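Local coordinates for glycosyl hydrolases family 31 family protein (Aspergillus niger, PDB 6DRU) that hydrolyses xyloglucan oligosaccharides as a family 31 alpha-xylosidase, releasing alpha-xylose from the glucose at their non-reducing end, at residues Phe603-Phe606 with His607-Gly610; Phe181-Asn184 with Lys185-Phe189; Gly226-Asp229 with Thr230-Gln233; Ala546-Thr549 with Phe550-Phe553. All blocks are in the same frame, centred on the assembly; numbering follows the deposited sequence.

Interaction 1. Residues Phe603-Phe606 with His607-Gly610; sequences FNQF and HLTG
The backbone oxygen of Gln605 is gripped twice by Thr609, and the last turn of this helix is a worked example of a threonine hydroxyl folding back onto the carbonyl oxygen four residues before it. The amide arrives almost straight, Thr609 N to Gln605 O 3.0 Å with 173° at the hydrogen. From the opposite face of the carbonyl plane the hydroxyl donates too, Thr609 OG1 to Gln605 O 3.1 Å. A first torsion of 49° sets OG1 between the threonine's backbone N and carbonyl carbon, from where it can bend back one turn. Leu608 N adds a weak bond to the same oxygen.

One residue earlier the grip is looser: Asn604 O takes only weak bonds, from His607 N and Leu608 N. The side chain of Leu608 packs through a methyl that lies near two amide groups, CD1 being 3.3 Å from Asn604 OD1 and 3.4 Å from Gln605 NE2. One ring nitrogen of His607 is used outside the turn, ND1 bonding to the backbone oxygen of Ala242.

At Gly610 the chain leaves helical geometry with a phi of 71°. Its amide still makes a weak bond, Gly610 N to Phe606 O 3.2 Å, and its backbone rests against the aromatic ring, Phe606 CD1 to Gly610 C 3.7 Å.

This is the C-terminal part of helix 596-609. Phe603 meets Trp512 and Phe553 edge-to-face, Phe606 packs on Ala242, Gln605 touches the C-terminal Phe718, and the chain runs on to strand 614-615, an outer strand of a six-stranded antiparallel sheet.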
ATOM      1  N   PHE A 603       0.234 -47.507  13.961  1.00 69.04           N
ATOM      2  CA  PHE A 603       0.843 -46.238  14.346  1.00 68.28           C
ATOM      3  C   PHE A 603       2.358 -46.298  14.232  1.00 76.24           C
ATOM      4  O   PHE A 603       3.004 -45.271  13.993  1.00 83.99           O
ATOM      5  CB  PHE A 603       0.434 -45.860  15.770  1.00 67.21           C
ATOM      6  CG  PHE A 603      -0.753 -44.942  15.839  1.00 65.27           C
ATOM      7  CD1 PHE A 603      -0.587 -43.570  15.762  1.00 67.10           C
ATOM      8  CD2 PHE A 603      -2.033 -45.451  15.985  1.00 63.25           C
ATOM      9  CE1 PHE A 603      -1.676 -42.720  15.830  1.00 65.45           C
ATOM     10  CE2 PHE A 603      -3.125 -44.605  16.051  1.00 63.57           C
ATOM     11  CZ  PHE A 603      -2.946 -43.239  15.973  1.00 57.40           C
ATOM     12  N   ASN A 604       2.936 -47.490  14.390  1.00 69.76           N
ATOM     13  CA  ASN A 604       4.382 -47.635  14.272  1.00 71.65           C
ATOM     14  C   ASN A 604       4.831 -47.535  12.820  1.00 70.39           C
ATOM     15  O   ASN A 604       5.879 -46.947  12.528  1.00 68.71           O
ATOM     16  CB  ASN A 604       4.822 -48.964  14.886  1.00 71.51           C
ATOM     17  CG  ASN A 604       6.316 -49.188  14.785  1.00 79.81           C
ATOM     18  OD1 ASN A 604       6.795 -49.831  13.850  1.00 75.04           O
ATOM     19  ND2 ASN A 604       7.063 -48.655  15.745  1.00 78.27           N
ATOM     20  N   GLN A 605       4.051 -48.101  11.892  1.00 71.55           N
ATOM     21  CA  GLN A 605       4.402 -47.998  10.479  1.00 73.69           C
ATOM     22  C   GLN A 605       4.257 -46.574   9.962  1.00 71.61           C
ATOM     23  O   GLN A 605       5.036 -46.148   9.101  1.00 60.58           O
ATOM     24  CB  GLN A 605       3.552 -48.959   9.653  1.00 70.60           C
ATOM     25  CG  GLN A 605       4.197 -50.315   9.496  1.00 68.31           C
ATOM     26  CD  GLN A 605       5.511 -50.239   8.751  1.00 70.33           C
ATOM     27  OE1 GLN A 605       5.591 -49.659   7.668  1.00 70.21           O
ATOM     28  NE2 GLN A 605       6.559 -50.808   9.337  1.00 72.75           N
ATOM     29  N   PHE A 606       3.269 -45.829  10.462  1.00 70.27           N
ATOM     30  CA  PHE A 606       3.196 -44.404  10.159  1.00 64.72           C
ATOM     31  C   PHE A 606       4.425 -43.673  10.681  1.00 69.43           C
ATOM     32  O   PHE A 606       4.861 -42.679  10.089  1.00 66.69           O
ATOM     33  CB  PHE A 606       1.918 -43.806  10.748  1.00 62.68           C
ATOM     34  CG  PHE A 606       1.720 -42.353  10.422  1.00 66.58           C
ATOM     35  CD1 PHE A 606       1.624 -41.933   9.104  1.00 70.07           C
ATOM     36  CD2 PHE A 606       1.607 -41.410  11.428  1.00 66.69           C
ATOM     37  CE1 PHE A 606       1.435 -40.597   8.798  1.00 67.86           C
ATOM     38  CE2 PHE A 606       1.412 -40.074  11.126  1.00 62.12           C
ATOM     39  CZ  PHE A 606       1.333 -39.668   9.811  1.00 67.23           C
ATOM     40  N   HIS A 607       5.000 -44.160  11.783  1.00 62.04           N
ATOM     41  CA  HIS A 607       6.198 -43.546  12.340  1.00 64.96           C
ATOM     42  C   HIS A 607       7.440 -43.859  11.513  1.00 67.70           C
ATOM     43  O   HIS A 607       8.381 -43.057  11.487  1.00 71.51           O
ATOM     44  CB  HIS A 607       6.387 -44.007  13.786  1.00 64.79           C
ATOM     45  CG  HIS A 607       7.813 -44.008  14.240  1.00 62.32           C
ATOM     46  ND1 HIS A 607       8.544 -42.851  14.404  1.00 74.97           N
ATOM     47  CD2 HIS A 607       8.646 -45.026  14.565  1.00 67.41           C
ATOM     48  CE1 HIS A 607       9.763 -43.156  14.811  1.00 76.10           C
ATOM     49  NE2 HIS A 607       9.851 -44.470  14.916  1.00 72.60           N
ATOM     50  N   LEU A 608       7.460 -44.998  10.819  1.00 58.49           N
ATOM     51  CA  LEU A 608       8.664 -45.406  10.103  1.00 53.70           C
ATOM     52  C   LEU A 608       8.681 -44.940   8.652  1.00 60.39           C
ATOM     53  O   LEU A 608       9.707 -44.443   8.176  1.00 79.50           O
ATOM     54  CB  LEU A 608       8.811 -46.929  10.139  1.00 52.88           C
ATOM     55  CG  LEU A 608       8.911 -47.624  11.497  1.00 57.31           C
ATOM     56  CD1 LEU A 608       8.825 -49.130  11.314  1.00 60.12           C
ATOM     57  CD2 LEU A 608      10.196 -47.246  12.209  1.00 54.64           C
ATOM     58  N   THR A 609       7.567 -45.087   7.938  1.00 58.26           N
ATOM     59  CA  THR A 609       7.520 -44.808   6.509  1.00 63.57           C
ATOM     60  C   THR A 609       6.515 -43.730   6.133  1.00 63.26           C
ATOM     61  O   THR A 609       6.404 -43.398   4.947  1.00 63.17           O
ATOM     62  CB  THR A 609       7.214 -46.088   5.717  1.00 63.23           C
ATOM     63  OG1 THR A 609       6.081 -46.754   6.290  1.00 75.87           O
ATOM     64  CG2 THR A 609       8.414 -47.023   5.733  1.00 57.90           C
ATOM     65  N   GLY A 610       5.764 -43.194   7.091  1.00 63.87           N
ATOM     66  CA  GLY A 610       4.620 -42.374   6.749  1.00 53.74           C
ATOM     67  C   GLY A 610       3.478 -43.171   6.166  1.00 65.17           C
ATOM     68  O   GLY A 610       2.671 -42.626   5.405  1.00 74.60           O
TER

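Interaction 2. Residues Phe181-Asn184 with Lys185-Phe189; sequences FMSN and KGYAF
Ser183 lays its CB over one face of the Tyr187 ring, 3.9 Å from the ring centroid and 26° off the normal, a CH-pi contact between partners of a hydrogen-bonded antiparallel pair. On the same sheet face Phe181 reaches across the strands to Phe189. Its CG sits between the backbone N and the carbonyl carbon (chi1 73°), which swings the ring across toward the neighbouring strand, so that Phe181 CE2 lies 3.4 Å from Phe189 CB. The two rings are slid apart and barely overlap, their planes 28° from parallel.

The hairpin backbone sets this register. Phe181 and Phe189 exchange a pair of bonds, the tighter being Phe189 N to Phe181 O at 3.0 Å, and Ser183 N reaches Tyr187 O at 2.9 Å. The return bond comes one residue early, Gly186 N to Ser183 O 3.2 Å, giving a type I turn with a G1 beta bulge at Gly186. An ST turn braces it, Lys185 N to Ser183 OG 3.3 Å. In the second shell Glu147 OE1 bonds both Ser183 OG and Tyr187 OH, tying serine and ring together.

Strands 176-183 and 187-191 lie inside an eight-stranded sheet, flanked by strands 149-151 and 216-222. Met182 and Ala188 face helix 228-239, whereas Phe189 on the other side meets Phe141 and Phe208 from the adjoining five-stranded sheet.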
ATOM      1  N   PHE A 181      -0.158 -31.707  -1.680  1.00 51.39           N
ATOM      2  CA  PHE A 181      -1.134 -32.528  -2.378  1.00 57.99           C
ATOM      3  C   PHE A 181      -0.441 -33.597  -3.208  1.00 57.91           C
ATOM      4  O   PHE A 181       0.715 -33.445  -3.610  1.00 55.05           O
ATOM      5  CB  PHE A 181      -2.050 -31.679  -3.277  1.00 58.17           C
ATOM      6  CG  PHE A 181      -1.380 -31.148  -4.518  1.00 55.74           C
ATOM      7  CD1 PHE A 181      -1.438 -31.853  -5.712  1.00 55.91           C
ATOM      8  CD2 PHE A 181      -0.726 -29.929  -4.501  1.00 55.08           C
ATOM      9  CE1 PHE A 181      -0.836 -31.363  -6.857  1.00 51.99           C
ATOM     10  CE2 PHE A 181      -0.127 -29.432  -5.644  1.00 56.83           C
ATOM     11  CZ  PHE A 181      -0.180 -30.152  -6.823  1.00 49.21           C
ATOM     12  N   MET A 182      -1.168 -34.684  -3.453  1.00 59.08           N
ATOM     13  CA  MET A 182      -0.762 -35.733  -4.377  1.00 60.38           C
ATOM     14  C   MET A 182      -1.644 -35.680  -5.615  1.00 56.91           C
ATOM     15  O   MET A 182      -2.838 -35.378  -5.528  1.00 55.00           O
ATOM     16  CB  MET A 182      -0.872 -37.122  -3.741  1.00 54.45           C
ATOM     17  CG  MET A 182      -0.018 -37.339  -2.509  1.00 59.49           C
ATOM     18  SD  MET A 182      -0.172 -39.034  -1.906  1.00 57.41           S
ATOM     19  CE  MET A 182      -1.950 -39.181  -1.741  1.00 54.08           C
ATOM     20  N   SER A 183      -1.051 -35.974  -6.766  1.00 52.91           N
ATOM     21  CA  SER A 183      -1.778 -36.090  -8.018  1.00 61.59           C
ATOM     22  C   SER A 183      -1.765 -37.541  -8.483  1.00 61.88           C
ATOM     23  O   SER A 183      -0.803 -38.277  -8.243  1.00 62.06           O
ATOM     24  CB  SER A 183      -1.174 -35.187  -9.096  1.00 57.97           C
ATOM     25  OG  SER A 183      -1.827 -35.372 -10.339  1.00 61.21           O
ATOM     26  N   ASN A 184      -2.846 -37.950  -9.148  1.00 63.73           N
ATOM     27  CA  ASN A 184      -2.903 -39.305  -9.681  1.00 65.29           C
ATOM     28  C   ASN A 184      -1.970 -39.513 -10.867  1.00 65.59           C
ATOM     29  O   ASN A 184      -1.803 -40.656 -11.304  1.00 66.97           O
ATOM     30  CB  ASN A 184      -4.340 -39.665 -10.067  1.00 52.50           C
ATOM     31  CG  ASN A 184      -4.934 -38.707 -11.075  1.00 62.56           C
ATOM     32  OD1 ASN A 184      -4.377 -37.642 -11.340  1.00 81.69           O
ATOM     33  ND2 ASN A 184      -6.074 -39.080 -11.643  1.00 63.64           N
ATOM     34  N   LYS A 185      -1.354 -38.450 -11.391  1.00 57.90           N
ATOM     35  CA  LYS A 185      -0.327 -38.614 -12.412  1.00 53.33           C
ATOM     36  C   LYS A 185       0.956 -39.215 -11.858  1.00 65.42           C
ATOM     37  O   LYS A 185       1.838 -39.579 -12.643  1.00 74.44           O
ATOM     38  CB  LYS A 185      -0.016 -37.273 -13.077  1.00 53.26           C
ATOM     39  CG  LYS A 185      -1.024 -36.857 -14.129  1.00 66.33           C
ATOM     40  CD  LYS A 185      -0.497 -35.712 -14.973  1.00 67.63           C
ATOM     41  CE  LYS A 185      -1.507 -35.303 -16.030  1.00 77.06           C
ATOM     42  NZ  LYS A 185      -1.216 -33.954 -16.589  1.00 80.00           N
ATOM     43  N   GLY A 186       1.082 -39.325 -10.539  1.00 57.81           N
ATOM     44  CA  GLY A 186       2.259 -39.916  -9.942  1.00 61.30           C
ATOM     45  C   GLY A 186       3.271 -38.901  -9.456  1.00 59.68           C
ATOM     46  O   GLY A 186       4.475 -39.065  -9.676  1.00 62.86           O
ATOM     47  N   TYR A 187       2.804 -37.847  -8.794  1.00 56.92           N
ATOM     48  CA  TYR A 187       3.726 -36.890  -8.205  1.00 65.32           C
ATOM     49  C   TYR A 187       3.042 -36.162  -7.059  1.00 60.78           C
ATOM     50  O   TYR A 187       1.815 -36.053  -7.015  1.00 62.18           O
ATOM     51  CB  TYR A 187       4.250 -35.885  -9.240  1.00 63.52           C
ATOM     52  CG  TYR A 187       3.239 -34.859  -9.703  1.00 60.52           C
ATOM     53  CD1 TYR A 187       2.368 -35.138 -10.748  1.00 66.08           C
ATOM     54  CD2 TYR A 187       3.171 -33.603  -9.109  1.00 53.67           C
ATOM     55  CE1 TYR A 187       1.449 -34.201 -11.183  1.00 63.87           C
ATOM     56  CE2 TYR A 187       2.253 -32.659  -9.535  1.00 47.48           C
ATOM     57  CZ  TYR A 187       1.395 -32.965 -10.573  1.00 59.49           C
ATOM     58  OH  TYR A 187       0.479 -32.035 -11.006  1.00 54.60           O
ATOM     59  N   ALA A 188       3.859 -35.674  -6.130  1.00 60.63           N
ATOM     60  CA  ALA A 188       3.402 -34.854  -5.022  1.00 61.15           C
ATOM     61  C   ALA A 188       4.095 -33.499  -5.089  1.00 62.07           C
ATOM     62  O   ALA A 188       5.150 -33.349  -5.710  1.00 58.82           O
ATOM     63  CB  ALA A 188       3.671 -35.531  -3.672  1.00 49.75           C
ATOM     64  N   PHE A 189       3.490 -32.512  -4.431  1.00 57.66           N
ATOM     65  CA  PHE A 189       3.924 -31.126  -4.538  1.00 57.76           C
ATOM     66  C   PHE A 189       3.769 -30.448  -3.186  1.00 51.05           C
ATOM     67  O   PHE A 189       2.738 -30.604  -2.526  1.00 56.50           O
ATOM     68  CB  PHE A 189       3.107 -30.395  -5.613  1.00 56.27           C
ATOM     69  CG  PHE A 189       3.603 -29.011  -5.939  1.00 59.31           C
ATOM     70  CD1 PHE A 189       3.211 -27.920  -5.180  1.00 57.68           C
ATOM     71  CD2 PHE A 189       4.437 -28.799  -7.025  1.00 55.09           C
ATOM     72  CE1 PHE A 189       3.656 -26.647  -5.485  1.00 53.44           C
ATOM     73  CE2 PHE A 189       4.884 -27.527  -7.336  1.00 53.97           C
ATOM     74  CZ  PHE A 189       4.493 -26.451  -6.565  1.00 53.87           C
TER

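Interaction 3. Residues Gly226-Asp229 with Thr230-Gln233; sequences GDYD and TLQQ
A single carboxylate oxygen of Asp227 receives both donors of Thr230, with Asp227 as the N-cap of helix 228-239: Thr230 OG1 to Asp227 OD1 measures 2.6 Å and Thr230 N to Asp227 OD1 3.0 Å. The amide comes nearly end-on to the C-O bond, while the hydroxyl approaches from above the carboxylate plane, 45° out of it, on the same face. Thr230 can offer both because OG1 stands beside its own backbone N, trans to the carbonyl carbon (chi1 -61°). The negative charge at the start of the helix is probably favourable to its dipole.

Regular turns follow, with Gln232 N to Tyr228 O at 3.1 Å and Gln233 N to Asp229 O at 3.0 Å. On the buried flank Tyr228 and Leu231 run side by side in the same direction, Tyr228 CD2 to Leu231 CD1 4.1 Å.

The polar ends are taken up by the surrounding chain: Tyr228 OH by Glu622, Asp229 in a salt bridge to Arg615, Gln232 NE2 by the backbone oxygen of Ala507 and Gln233 NE2 by Glu53. Helix 228-239 thus begins against strand 176-183, where Met182 meets Tyr228, Leu231 and Gln232, and beside helix 618-621, whose Tyr618 meets the Tyr228 ring edge-to-face.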
ATOM      1  N   GLY A 226      -0.193 -45.147  -9.364  1.00 64.96           N
ATOM      2  CA  GLY A 226      -0.837 -46.055  -8.440  1.00 73.16           C
ATOM      3  C   GLY A 226      -0.093 -46.281  -7.142  1.00 71.25           C
ATOM      4  O   GLY A 226      -0.668 -46.857  -6.210  1.00 79.77           O
ATOM      5  N   ASP A 227       1.155 -45.833  -7.043  1.00 64.82           N
ATOM      6  CA  ASP A 227       1.998 -46.114  -5.884  1.00 78.30           C
ATOM      7  C   ASP A 227       2.005 -44.899  -4.955  1.00 69.94           C
ATOM      8  O   ASP A 227       2.972 -44.140  -4.860  1.00 68.82           O
ATOM      9  CB  ASP A 227       3.403 -46.497  -6.346  1.00 79.10           C
ATOM     10  CG  ASP A 227       4.272 -47.016  -5.222  1.00106.19           C
ATOM     11  OD1 ASP A 227       4.131 -46.532  -4.080  1.00104.00           O
ATOM     12  OD2 ASP A 227       5.102 -47.913  -5.487  1.00130.00           O
ATOM     13  N   TYR A 228       0.881 -44.730  -4.254  1.00 63.04           N
ATOM     14  CA  TYR A 228       0.718 -43.596  -3.352  1.00 54.50           C
ATOM     15  C   TYR A 228       1.456 -43.775  -2.035  1.00 63.50           C
ATOM     16  O   TYR A 228       1.778 -42.777  -1.382  1.00 60.51           O
ATOM     17  CB  TYR A 228      -0.768 -43.355  -3.073  1.00 52.94           C
ATOM     18  CG  TYR A 228      -1.553 -42.941  -4.293  1.00 57.21           C
ATOM     19  CD1 TYR A 228      -2.185 -43.886  -5.092  1.00 58.20           C
ATOM     20  CD2 TYR A 228      -1.654 -41.604  -4.654  1.00 56.79           C
ATOM     21  CE1 TYR A 228      -2.900 -43.510  -6.214  1.00 59.75           C
ATOM     22  CE2 TYR A 228      -2.367 -41.218  -5.773  1.00 61.58           C
ATOM     23  CZ  TYR A 228      -2.987 -42.175  -6.550  1.00 62.74           C
ATOM     24  OH  TYR A 228      -3.699 -41.795  -7.665  1.00 57.72           O
ATOM     25  N   ASP A 229       1.728 -45.017  -1.631  1.00 68.42           N
ATOM     26  CA  ASP A 229       2.476 -45.241  -0.400  1.00 67.43           C
ATOM     27  C   ASP A 229       3.886 -44.678  -0.502  1.00 69.04           C
ATOM     28  O   ASP A 229       4.453 -44.232   0.503  1.00 66.59           O
ATOM     29  CB  ASP A 229       2.512 -46.733  -0.069  1.00 81.55           C
ATOM     30  CG  ASP A 229       1.157 -47.268   0.351  1.00 93.30           C
ATOM     31  OD1 ASP A 229       0.403 -46.517   1.008  1.00 92.93           O
ATOM     32  OD2 ASP A 229       0.844 -48.432   0.025  1.00 99.14           O
ATOM     33  N   THR A 230       4.465 -44.687  -1.704  1.00 71.36           N
ATOM     34  CA  THR A 230       5.785 -44.096  -1.890  1.00 66.55           C
ATOM     35  C   THR A 230       5.716 -42.576  -1.832  1.00 64.80           C
ATOM     36  O   THR A 230       6.595 -41.933  -1.246  1.00 68.24           O
ATOM     37  CB  THR A 230       6.390 -44.556  -3.215  1.00 67.19           C
ATOM     38  OG1 THR A 230       6.533 -45.982  -3.202  1.00 79.53           O
ATOM     39  CG2 THR A 230       7.755 -43.922  -3.428  1.00 73.75           C
ATOM     40  N   LEU A 231       4.683 -41.983  -2.438  1.00 62.24           N
ATOM     41  CA  LEU A 231       4.502 -40.537  -2.355  1.00 59.62           C
ATOM     42  C   LEU A 231       4.449 -40.073  -0.905  1.00 66.88           C
ATOM     43  O   LEU A 231       5.112 -39.099  -0.528  1.00 70.77           O
ATOM     44  CB  LEU A 231       3.233 -40.122  -3.102  1.00 53.15           C
ATOM     45  CG  LEU A 231       3.314 -40.070  -4.626  1.00 56.04           C
ATOM     46  CD1 LEU A 231       1.964 -39.703  -5.218  1.00 57.83           C
ATOM     47  CD2 LEU A 231       4.375 -39.074  -5.065  1.00 52.79           C
ATOM     48  N   GLN A 232       3.673 -40.768  -0.070  1.00 66.80           N
ATOM     49  CA  GLN A 232       3.622 -40.424   1.347  1.00 62.37           C
ATOM     50  C   GLN A 232       4.946 -40.708   2.042  1.00 61.28           C
ATOM     51  O   GLN A 232       5.290 -40.030   3.016  1.00 61.45           O
ATOM     52  CB  GLN A 232       2.485 -41.179   2.035  1.00 57.44           C
ATOM     53  CG  GLN A 232       1.101 -40.702   1.635  1.00 58.31           C
ATOM     54  CD  GLN A 232       0.857 -39.253   2.012  1.00 61.31           C
ATOM     55  OE1 GLN A 232       1.192 -38.822   3.116  1.00 61.07           O
ATOM     56  NE2 GLN A 232       0.271 -38.493   1.094  1.00 61.42           N
ATOM     57  N   GLN A 233       5.698 -41.703   1.564  1.00 62.58           N
ATOM     58  CA  GLN A 233       7.028 -41.942   2.112  1.00 66.13           C
ATOM     59  C   GLN A 233       7.958 -40.773   1.816  1.00 70.49           C
ATOM     60  O   GLN A 233       8.789 -40.403   2.653  1.00 68.06           O
ATOM     61  CB  GLN A 233       7.607 -43.238   1.546  1.00 66.23           C
ATOM     62  CG  GLN A 233       8.627 -43.917   2.450  1.00 64.22           C
ATOM     63  CD  GLN A 233       9.411 -44.996   1.727  1.00 70.38           C
ATOM     64  OE1 GLN A 233       8.851 -45.775   0.957  1.00 87.70           O
ATOM     65  NE2 GLN A 233      10.713 -45.049   1.978  1.00 74.64           N
TER

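Interaction 4. Residues Ala546-Thr549 with Phe550-Phe553; sequences AWTT and FLPF
Phe550 N bonds to Trp547 O at 2.9 Å, approaching 49° above the carbonyl plane, a bond back three residues near the C-terminal end of helix 535-548, from which the chain goes on to strand 554-555 of the barrel. Leu551 N to Thr548 O, at 3.5 Å, is a weak repeat of it. Thr549 doubles a bond of its own by giving both hydroxyl and amide to Ala546 O, with Thr549 OG1 at 3.1 Å and the two donors on one face of the carbonyl.

Among the ring contacts, Leu551 sets both methyls against one face of Trp547. CD1 stands squarely over the six-membered ring, 3.9 Å from its centroid and only 8° off the normal, a CH-pi contact; CD2, on the same face, lies out past the rim, Leu551 CD2 to Trp547 CZ2 3.7 Å. Trp547 keeps CG anti to its backbone N (chi1 174°), laying the indole along the path of the chain leaving the helix. Phe550 is approached differently: Thr549 CG2 lies over a face, while Ala546 O sits at the edge, 3.7 Å from Phe550 CD2.

Bonds to the surroundings complete the polar set. Tyr643 OH joins Trp547 NE1 and Phe550 O, and Arg592 takes the backbone oxygens of Thr549, Leu551 and Pro552. The chemistry is that of a buried helix exit: aromatic and aliphatic groups pack closely, and the carbonyls left by the unwinding chain are met by one arginine and one tyrosine.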
ATOM      1  N   ALA A 546     -19.602 -45.404  17.379  1.00 66.58           N
ATOM      2  CA  ALA A 546     -19.086 -46.643  16.809  1.00 64.54           C
ATOM      3  C   ALA A 546     -17.997 -46.365  15.781  1.00 67.73           C
ATOM      4  O   ALA A 546     -17.015 -47.111  15.686  1.00 64.13           O
ATOM      5  CB  ALA A 546     -20.225 -47.448  16.184  1.00 55.25           C
ATOM      6  N   TRP A 547     -18.152 -45.289  15.003  1.00 62.87           N
ATOM      7  CA  TRP A 547     -17.159 -44.963  13.984  1.00 58.32           C
ATOM      8  C   TRP A 547     -15.831 -44.559  14.610  1.00 69.25           C
ATOM      9  O   TRP A 547     -14.763 -44.907  14.093  1.00 66.94           O
ATOM     10  CB  TRP A 547     -17.684 -43.853  13.077  1.00 57.08           C
ATOM     11  CG  TRP A 547     -16.672 -43.366  12.087  1.00 61.12           C
ATOM     12  CD1 TRP A 547     -15.821 -44.129  11.342  1.00 68.52           C
ATOM     13  CD2 TRP A 547     -16.397 -42.003  11.741  1.00 59.87           C
ATOM     14  NE1 TRP A 547     -15.036 -43.326  10.549  1.00 66.31           N
ATOM     15  CE2 TRP A 547     -15.370 -42.017  10.776  1.00 67.72           C
ATOM     16  CE3 TRP A 547     -16.920 -40.774  12.152  1.00 57.25           C
ATOM     17  CZ2 TRP A 547     -14.857 -40.850  10.217  1.00 63.49           C
ATOM     18  CZ3 TRP A 547     -16.410 -39.617  11.596  1.00 70.43           C
ATOM     19  CH2 TRP A 547     -15.390 -39.662  10.638  1.00 71.32           C
ATOM     20  N   THR A 548     -15.876 -43.820  15.723  1.00 59.87           N
ATOM     21  CA  THR A 548     -14.645 -43.361  16.358  1.00 61.62           C
ATOM     22  C   THR A 548     -13.788 -44.516  16.857  1.00 64.58           C
ATOM     23  O   THR A 548     -12.592 -44.323  17.099  1.00 73.39           O
ATOM     24  CB  THR A 548     -14.970 -42.417  17.515  1.00 60.22           C
ATOM     25  OG1 THR A 548     -15.621 -43.147  18.562  1.00 64.33           O
ATOM     26  CG2 THR A 548     -15.882 -41.299  17.041  1.00 55.69           C
ATOM     27  N   THR A 549     -14.369 -45.708  17.020  1.00 66.87           N
ATOM     28  CA  THR A 549     -13.566 -46.881  17.354  1.00 70.33           C
ATOM     29  C   THR A 549     -12.542 -47.178  16.267  1.00 63.75           C
ATOM     30  O   THR A 549     -11.433 -47.635  16.565  1.00 68.11           O
ATOM     31  CB  THR A 549     -14.469 -48.097  17.569  1.00 63.49           C
ATOM     32  OG1 THR A 549     -15.596 -47.723  18.373  1.00 70.47           O
ATOM     33  CG2 THR A 549     -13.701 -49.215  18.266  1.00 51.56           C
ATOM     34  N   PHE A 550     -12.892 -46.917  15.009  1.00 57.60           N
ATOM     35  CA  PHE A 550     -12.008 -47.203  13.888  1.00 65.90           C
ATOM     36  C   PHE A 550     -11.447 -45.909  13.308  1.00 66.05           C
ATOM     37  O   PHE A 550     -11.503 -45.680  12.095  1.00 62.39           O
ATOM     38  CB  PHE A 550     -12.754 -48.017  12.831  1.00 69.03           C
ATOM     39  CG  PHE A 550     -13.358 -49.282  13.373  1.00 67.80           C
ATOM     40  CD1 PHE A 550     -12.624 -50.456  13.402  1.00 66.09           C
ATOM     41  CD2 PHE A 550     -14.653 -49.293  13.868  1.00 68.77           C
ATOM     42  CE1 PHE A 550     -13.171 -51.617  13.907  1.00 58.67           C
ATOM     43  CE2 PHE A 550     -15.206 -50.452  14.374  1.00 64.00           C
ATOM     44  CZ  PHE A 550     -14.465 -51.616  14.394  1.00 57.77           C
ATOM     45  N   LEU A 551     -10.907 -45.067  14.175  1.00 68.83           N
ATOM     46  CA  LEU A 551     -10.228 -43.827  13.835  1.00 62.75           C
ATOM     47  C   LEU A 551      -8.896 -43.795  14.563  1.00 68.16           C
ATOM     48  O   LEU A 551      -8.698 -44.530  15.537  1.00 62.94           O
ATOM     49  CB  LEU A 551     -11.066 -42.600  14.222  1.00 52.01           C
ATOM     50  CG  LEU A 551     -12.252 -42.270  13.322  1.00 62.62           C
ATOM     51  CD1 LEU A 551     -13.033 -41.095  13.882  1.00 55.84           C
ATOM     52  CD2 LEU A 551     -11.769 -41.973  11.912  1.00 56.11           C
ATOM     53  N   PRO A 552      -7.945 -42.977  14.097  1.00 62.12           N
ATOM     54  CA  PRO A 552      -6.630 -42.939  14.757  1.00 57.82           C
ATOM     55  C   PRO A 552      -6.705 -42.688  16.251  1.00 58.05           C
ATOM     56  O   PRO A 552      -5.888 -43.233  17.004  1.00 57.89           O
ATOM     57  CB  PRO A 552      -5.913 -41.801  14.023  1.00 55.29           C
ATOM     58  CG  PRO A 552      -6.502 -41.834  12.656  1.00 59.21           C
ATOM     59  CD  PRO A 552      -7.957 -42.172  12.860  1.00 47.60           C
ATOM     60  N   PHE A 553      -7.671 -41.895  16.707  1.00 57.42           N
ATOM     61  CA  PHE A 553      -7.899 -41.683  18.128  1.00 59.00           C
ATOM     62  C   PHE A 553      -9.395 -41.684  18.391  1.00 58.64           C
ATOM     63  O   PHE A 553     -10.152 -41.008  17.689  1.00 57.73           O
ATOM     64  CB  PHE A 553      -7.269 -40.369  18.611  1.00 61.24           C
ATOM     65  CG  PHE A 553      -5.767 -40.379  18.595  1.00 59.14           C
ATOM     66  CD1 PHE A 553      -5.053 -40.855  19.683  1.00 57.64           C
ATOM     67  CD2 PHE A 553      -5.068 -39.919  17.490  1.00 55.60           C
ATOM     68  CE1 PHE A 553      -3.668 -40.873  19.672  1.00 59.48           C
ATOM     69  CE2 PHE A 553      -3.686 -39.934  17.473  1.00 60.33           C
ATOM     70  CZ  PHE A 553      -2.986 -40.410  18.565  1.00 63.10           C
TER

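Along the chain the order is interaction 2, interaction 3, interaction 4, interaction 1. The hairpin of 181-189 and the helix start of 226-233 are closest, with centres about 9 Å apart, Asn184 lying against the Tyr228 hydroxyl and Ala188 near Leu231 where the N-terminal sheet packs on helix 228-239. Interaction 1 touches interaction 3 through Thr609 and Gly610 on the two glutamines, and reaches interaction 4 through the Phe603 ring against Pro552 and Phe553. Interactions 2 and 4, about 28 Å apart between centres, do not touch. Helix 596-609 thus lies between helix 228-239 and the barrel segment 546-553, the four local contacts forming a touching series, 2-3-1-4, that probably spans the join between sheet and barrel.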